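Side-chain contacts in 2-hydroxyethylphosphonate dioxygenase (PDB 4YAR), which catalyses the iron-dependent conversion of 2-hydroxyethylphosphonate and dioxygen to hydroxymethylphosphonate and formate in bialaphos biosynthesis: residues W213-G216 against A217-A221; G232-L235 against D236-A240. The protein carries 1 engineered substitution. All blocks are in the same frame, centred on the assembly; numbering follows the deposited sequence.

Overall arrangement
Contacts 1 and 2 are both local and come one after the other along the chain. Contact 1 (213-221) forms the start of helix 215-224. Contact 2 (232-240) lies within the next helix, 231-241. Their centres are about 19 Å apart, and their nearest atoms stay about 7 Å from each other without touching. Both lie on the same side of the chain's centre, their centres about 27 and 28 Å from it, and away from the metal and substrate sites. Contact 1 is at the surface. Contact 2 is partly buried and belongs to the second HTH cro/C1-type region. Together they lead the chain from strand 192-198 and helix 204-210 into that helical region.

Contact 1: residues W213-G216 against A217-A221; sequences WSTG and AFEEA
Ser-214 and Ala-217 meet at the start of helix 215-224, where Ser-214 is the N-cap residue. Its OG accepts a weak capping bond from Ala-217 N at 3.4 Å. The Ser-214 side chain is turned so that OG lies between its own backbone N and carbonyl carbon (chi1 69°). That rotation turns OG toward Ala-217 N, and OG also touches Ala-217 CB.

The backbone bonds follow in helical order. Phe-218 N gives its hydrogen to Ser-214 O at 2.9 Å. Glu-219 N reaches Thr-215 O at 3.0 Å. Glu-220 N reaches Gly-216 O at 3.0 Å. At Ser-214 the carbonyl thus makes the firm bond to the helix start, and the hydroxyl adds a weak cap.

The apolar part belongs to Trp-213, just ahead of the cap. The six-membered part of its indole reaches forward along the helix. Its CZ3 meets Ala-221 CB at 3.8 Å, with the methyl at the ring edge, near the ring plane. Phe-218 CA also lies at this edge. Closer to the backbone, Trp-213 CB approaches Ala-217 CB more loosely, at 4.4 Å. The indole edge thus rests against Ala-221, and only the CB of Trp-213 comes near Ala-217.

The two glutamates bend at chi2, and their aliphatic carbons pass backbone carbonyls. Glu-220 CG comes within 3.2 Å of Gly-216 O, and Glu-219 CG lies beside Thr-215 O.

This surface turn opens helix 215-224. In the chain it follows helix 204-210 and precedes helix 231-241.

Contact 2: residues G232-L235 against D236-A240; sequences GSVL and DLFLA
Val-234 places CG1 anti to its backbone N (chi1 -179°), while Phe-238 places CG anti to its carbonyl carbon (chi1 -66°). These rotations lay the two side chains next to each other, pointing the same way. Val-234 CG1 sits over one face of the Phe-238 ring in a CH-pi contact, 3.9 Å from the ring centroid. The methyl is displaced toward the rim, and its closest ring atom is Phe-238 CZ at 3.6 Å.

Leu-235 and Leu-239 form a second i to i+4 pair, with their side chains crossing at a slant. Leu-235 CD1 meets Leu-239 CD2 at 3.8 Å. Leu-239 CG also packs on Leu-235 O at 3.3 Å.

The i to i+4 backbone bonds keep this spacing. Phe-238 N donates to Val-234 O at 3.0 Å, and Leu-239 N donates to Leu-235 O at 2.8 Å. Asp-236 N donates to Gly-232 O. The bond from Leu-237 N to Ser-233 O is weak. The exception in spacing is a second weak bond of Leu-237 N, i to i+3, to Val-234 O.

The Asp-236 carboxylate is engaged elsewhere: its OD1 forms a salt bridge with Arg-246, which ties helix 231-241 to helix 246-253. Leu-235, which is buried, touches Leu-260 and Leu-264 of helix 257-265 and Leu-279 of helix 270-283. Leu-239, also buried, packs on Ala-249 of helix 246-253 and Leu-283 of helix 270-283. Helix 231-241 thus contributes Leu-235 and Leu-239 to the core of a bundle of helices, in keeping with the HTH cro/C1-type family.

Contact 1: residues W213-G216 against A217-A221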
ATOM      1  N   TRP A 213     -12.896   7.750 -18.889  1.00 23.98           N
ATOM      2  CA  TRP A 213     -12.617   8.446 -20.118  1.00 22.23           C
ATOM      3  C   TRP A 213     -13.262   7.833 -21.347  1.00 23.20           C
ATOM      4  O   TRP A 213     -13.544   6.613 -21.432  1.00 23.75           O
ATOM      5  CB  TRP A 213     -11.118   8.516 -20.372  1.00 19.41           C
ATOM      6  CG  TRP A 213     -10.383   9.183 -19.298  1.00 20.57           C
ATOM      7  CD1 TRP A 213     -10.867   9.997 -18.311  1.00 21.50           C
ATOM      8  CD2 TRP A 213      -8.973   9.198 -19.154  1.00 20.10           C
ATOM      9  NE1 TRP A 213      -9.832  10.464 -17.530  1.00 23.08           N
ATOM     10  CE2 TRP A 213      -8.667   9.944 -17.998  1.00 19.40           C
ATOM     11  CE3 TRP A 213      -7.944   8.555 -19.820  1.00 20.43           C
ATOM     12  CZ2 TRP A 213      -7.355  10.145 -17.562  1.00 19.72           C
ATOM     13  CZ3 TRP A 213      -6.694   8.697 -19.365  1.00 20.64           C
ATOM     14  CH2 TRP A 213      -6.400   9.497 -18.226  1.00 20.92           C
ATOM     15  N   SER A 214     -13.484   8.661 -22.354  1.00 19.85           N
ATOM     16  CA  SER A 214     -13.897   8.112 -23.648  1.00 21.04           C
ATOM     17  C   SER A 214     -12.878   7.107 -24.199  1.00 23.47           C
ATOM     18  O   SER A 214     -11.648   7.196 -23.955  1.00 19.36           O
ATOM     19  CB  SER A 214     -14.137   9.199 -24.659  1.00 19.57           C
ATOM     20  OG  SER A 214     -12.953   9.852 -25.039  1.00 21.60           O
ATOM     21  N   THR A 215     -13.358   6.192 -25.050  1.00 25.53           N
ATOM     22  CA  THR A 215     -12.386   5.259 -25.632  1.00 24.66           C
ATOM     23  C   THR A 215     -11.295   5.937 -26.424  1.00 20.77           C
ATOM     24  O   THR A 215     -10.147   5.532 -26.377  1.00 19.04           O
ATOM     25  CB  THR A 215     -13.081   4.108 -26.408  1.00 26.93           C
ATOM     26  OG1 THR A 215     -13.981   3.398 -25.559  1.00 29.17           O
ATOM     27  CG2 THR A 215     -12.106   3.135 -26.802  1.00 25.81           C
ATOM     28  N   GLY A 216     -11.626   6.970 -27.232  1.00 21.98           N
ATOM     29  CA  GLY A 216     -10.569   7.727 -27.926  1.00 18.78           C
ATOM     30  C   GLY A 216      -9.461   8.277 -27.061  1.00 18.28           C
ATOM     31  O   GLY A 216      -8.242   8.191 -27.378  1.00 20.14           O
ATOM     32  N   ALA A 217      -9.843   8.888 -25.959  1.00 18.39           N
ATOM     33  CA  ALA A 217      -8.875   9.456 -25.054  1.00 19.03           C
ATOM     34  C   ALA A 217      -8.074   8.329 -24.369  1.00 19.54           C
ATOM     35  O   ALA A 217      -6.873   8.416 -24.214  1.00 19.32           O
ATOM     36  CB  ALA A 217      -9.554  10.335 -24.044  1.00 19.80           C
ATOM     37  N   PHE A 218      -8.733   7.249 -24.039  1.00 20.28           N
ATOM     38  CA  PHE A 218      -8.040   6.061 -23.449  1.00 20.11           C
ATOM     39  C   PHE A 218      -6.944   5.511 -24.365  1.00 19.93           C
ATOM     40  O   PHE A 218      -5.800   5.345 -23.948  1.00 17.98           O
ATOM     41  CB  PHE A 218      -9.047   5.012 -23.078  1.00 20.40           C
ATOM     42  CG  PHE A 218      -8.470   3.874 -22.273  1.00 21.19           C
ATOM     43  CD1 PHE A 218      -8.207   4.051 -20.936  1.00 22.13           C
ATOM     44  CD2 PHE A 218      -8.202   2.662 -22.868  1.00 23.00           C
ATOM     45  CE1 PHE A 218      -7.692   3.013 -20.148  1.00 24.66           C
ATOM     46  CE2 PHE A 218      -7.662   1.626 -22.109  1.00 22.62           C
ATOM     47  CZ  PHE A 218      -7.433   1.801 -20.737  1.00 22.75           C
ATOM     48  N   GLU A 219      -7.245   5.419 -25.678  1.00 19.49           N
ATOM     49  CA  GLU A 219      -6.272   4.948 -26.643  1.00 21.05           C
ATOM     50  C   GLU A 219      -5.128   5.902 -26.819  1.00 20.29           C
ATOM     51  O   GLU A 219      -3.978   5.484 -26.991  1.00 20.05           O
ATOM     52  CB  GLU A 219      -6.951   4.601 -27.996  1.00 21.79           C
ATOM     53  CG  GLU A 219      -7.976   3.483 -27.869  1.00 25.70           C
ATOM     54  CD  GLU A 219      -7.381   2.140 -27.472  1.00 28.90           C
ATOM     55  OE1 GLU A 219      -6.185   1.893 -27.785  1.00 31.99           O
ATOM     56  OE2 GLU A 219      -8.090   1.352 -26.841  1.00 28.79           O
ATOM     57  N   GLU A 220      -5.435   7.209 -26.759  1.00 18.65           N
ATOM     58  CA  GLU A 220      -4.385   8.190 -26.814  1.00 19.91           C
ATOM     59  C   GLU A 220      -3.485   8.077 -25.572  1.00 19.81           C
ATOM     60  O   GLU A 220      -2.273   8.252 -25.636  1.00 19.44           O
ATOM     61  CB  GLU A 220      -5.000   9.606 -26.875  1.00 19.94           C
ATOM     62  CG  GLU A 220      -5.726   9.953 -28.185  1.00 22.60           C
ATOM     63  CD  GLU A 220      -4.813  10.046 -29.410  1.00 29.50           C
ATOM     64  OE1 GLU A 220      -3.573  10.119 -29.290  1.00 26.80           O
ATOM     65  OE2 GLU A 220      -5.393  10.076 -30.528  1.00 33.74           O
ATOM     66  N   ALA A 221      -4.099   7.883 -24.425  1.00 18.76           N
ATOM     67  CA  ALA A 221      -3.267   7.681 -23.223  1.00 17.51           C
ATOM     68  C   ALA A 221      -2.336   6.467 -23.333  1.00 19.43           C
ATOM     69  O   ALA A 221      -1.171   6.538 -23.006  1.00 22.42           O
ATOM     70  CB  ALA A 221      -4.154   7.600 -22.011  1.00 18.14           C
TER

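Contact 2: residues G232-L235 against D236-A240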
ATOM      1  N   GLY A 232      12.962  11.302 -22.013  1.00 21.74           N
ATOM      2  CA  GLY A 232      12.564  12.123 -23.165  1.00 23.82           C
ATOM      3  C   GLY A 232      11.113  12.111 -23.481  1.00 23.56           C
ATOM      4  O   GLY A 232      10.541  13.152 -23.861  1.00 23.69           O
ATOM      5  N   SER A 233      10.499  10.938 -23.375  1.00 22.30           N
ATOM      6  CA  SER A 233       9.072  10.801 -23.779  1.00 24.87           C
ATOM      7  C   SER A 233       8.253  11.531 -22.768  1.00 20.98           C
ATOM      8  O   SER A 233       7.317  12.243 -23.143  1.00 19.79           O
ATOM      9  CB  SER A 233       8.587   9.357 -23.902  1.00 25.01           C
ATOM     10  OG  SER A 233       8.618   8.682 -22.674  1.00 28.56           O
ATOM     11  N   VAL A 234       8.569  11.337 -21.475  1.00 18.70           N
ATOM     12  CA  VAL A 234       7.906  12.097 -20.439  1.00 17.96           C
ATOM     13  C   VAL A 234       8.140  13.625 -20.587  1.00 17.74           C
ATOM     14  O   VAL A 234       7.180  14.428 -20.512  1.00 18.20           O
ATOM     15  CB  VAL A 234       8.231  11.566 -19.018  1.00 19.71           C
ATOM     16  CG1 VAL A 234       7.472  12.389 -17.970  1.00 19.69           C
ATOM     17  CG2 VAL A 234       7.838  10.099 -18.874  1.00 22.07           C
ATOM     18  N   LEU A 235       9.383  14.060 -20.784  1.00 16.41           N
ATOM     19  CA  LEU A 235       9.652  15.477 -20.883  1.00 16.78           C
ATOM     20  C   LEU A 235       8.835  16.082 -22.041  1.00 16.48           C
ATOM     21  O   LEU A 235       8.290  17.167 -21.943  1.00 17.68           O
ATOM     22  CB  LEU A 235      11.152  15.737 -21.125  1.00 15.90           C
ATOM     23  CG  LEU A 235      11.492  17.188 -21.378  1.00 16.24           C
ATOM     24  CD1 LEU A 235      11.155  18.129 -20.239  1.00 16.21           C
ATOM     25  CD2 LEU A 235      12.964  17.431 -21.766  1.00 18.39           C
ATOM     26  N   ASP A 236       8.705  15.371 -23.131  1.00 16.86           N
ATOM     27  CA  ASP A 236       7.999  15.948 -24.287  1.00 16.57           C
ATOM     28  C   ASP A 236       6.504  16.129 -23.995  1.00 17.16           C
ATOM     29  O   ASP A 236       5.886  17.049 -24.494  1.00 18.95           O
ATOM     30  CB  ASP A 236       8.129  15.050 -25.513  1.00 18.46           C
ATOM     31  CG  ASP A 236       9.450  15.189 -26.202  1.00 19.10           C
ATOM     32  OD1 ASP A 236      10.119  16.175 -26.055  1.00 22.25           O
ATOM     33  OD2 ASP A 236       9.807  14.244 -26.911  1.00 22.34           O
ATOM     34  N   LEU A 237       5.974  15.289 -23.148  1.00 16.81           N
ATOM     35  CA  LEU A 237       4.556  15.473 -22.733  1.00 16.54           C
ATOM     36  C   LEU A 237       4.500  16.706 -21.781  1.00 17.44           C
ATOM     37  O   LEU A 237       3.562  17.509 -21.843  1.00 17.42           O
ATOM     38  CB  LEU A 237       4.053  14.247 -22.069  1.00 18.76           C
ATOM     39  CG  LEU A 237       3.886  13.059 -23.027  1.00 22.68           C
ATOM     40  CD1 LEU A 237       3.628  11.764 -22.237  1.00 24.80           C
ATOM     41  CD2 LEU A 237       2.772  13.378 -24.032  1.00 27.39           C
ATOM     42  N   PHE A 238       5.497  16.850 -20.895  1.00 16.81           N
ATOM     43  CA  PHE A 238       5.553  18.045 -20.048  1.00 15.49           C
ATOM     44  C   PHE A 238       5.684  19.343 -20.870  1.00 16.92           C
ATOM     45  O   PHE A 238       5.084  20.391 -20.545  1.00 19.72           O
ATOM     46  CB  PHE A 238       6.675  18.026 -19.086  1.00 16.49           C
ATOM     47  CG  PHE A 238       6.595  16.969 -18.021  1.00 15.17           C
ATOM     48  CD1 PHE A 238       5.474  16.173 -17.822  1.00 17.86           C
ATOM     49  CD2 PHE A 238       7.618  16.881 -17.129  1.00 17.07           C
ATOM     50  CE1 PHE A 238       5.455  15.223 -16.828  1.00 18.45           C
ATOM     51  CE2 PHE A 238       7.608  15.945 -16.116  1.00 17.36           C
ATOM     52  CZ  PHE A 238       6.478  15.168 -15.927  1.00 17.42           C
ATOM     53  N   LEU A 239       6.457  19.292 -21.939  1.00 17.01           N
ATOM     54  CA  LEU A 239       6.659  20.505 -22.715  1.00 18.40           C
ATOM     55  C   LEU A 239       5.388  20.861 -23.511  1.00 18.86           C
ATOM     56  O   LEU A 239       4.986  22.036 -23.508  1.00 20.32           O
ATOM     57  CB  LEU A 239       7.904  20.366 -23.618  1.00 18.38           C
ATOM     58  CG  LEU A 239       9.205  20.160 -22.878  1.00 19.92           C
ATOM     59  CD1 LEU A 239      10.376  20.106 -23.924  1.00 22.14           C
ATOM     60  CD2 LEU A 239       9.435  21.167 -21.810  1.00 19.40           C
ATOM     61  N   ALA A 240       4.799  19.880 -24.189  1.00 17.67           N
ATOM     62  CA  ALA A 240       3.485  20.048 -24.858  1.00 20.16           C
ATOM     63  C   ALA A 240       2.412  20.610 -23.968  1.00 19.30           C
ATOM     64  O   ALA A 240       1.635  21.517 -24.349  1.00 18.88           O
ATOM     65  CB  ALA A 240       3.048  18.750 -25.500  1.00 20.25           C
TER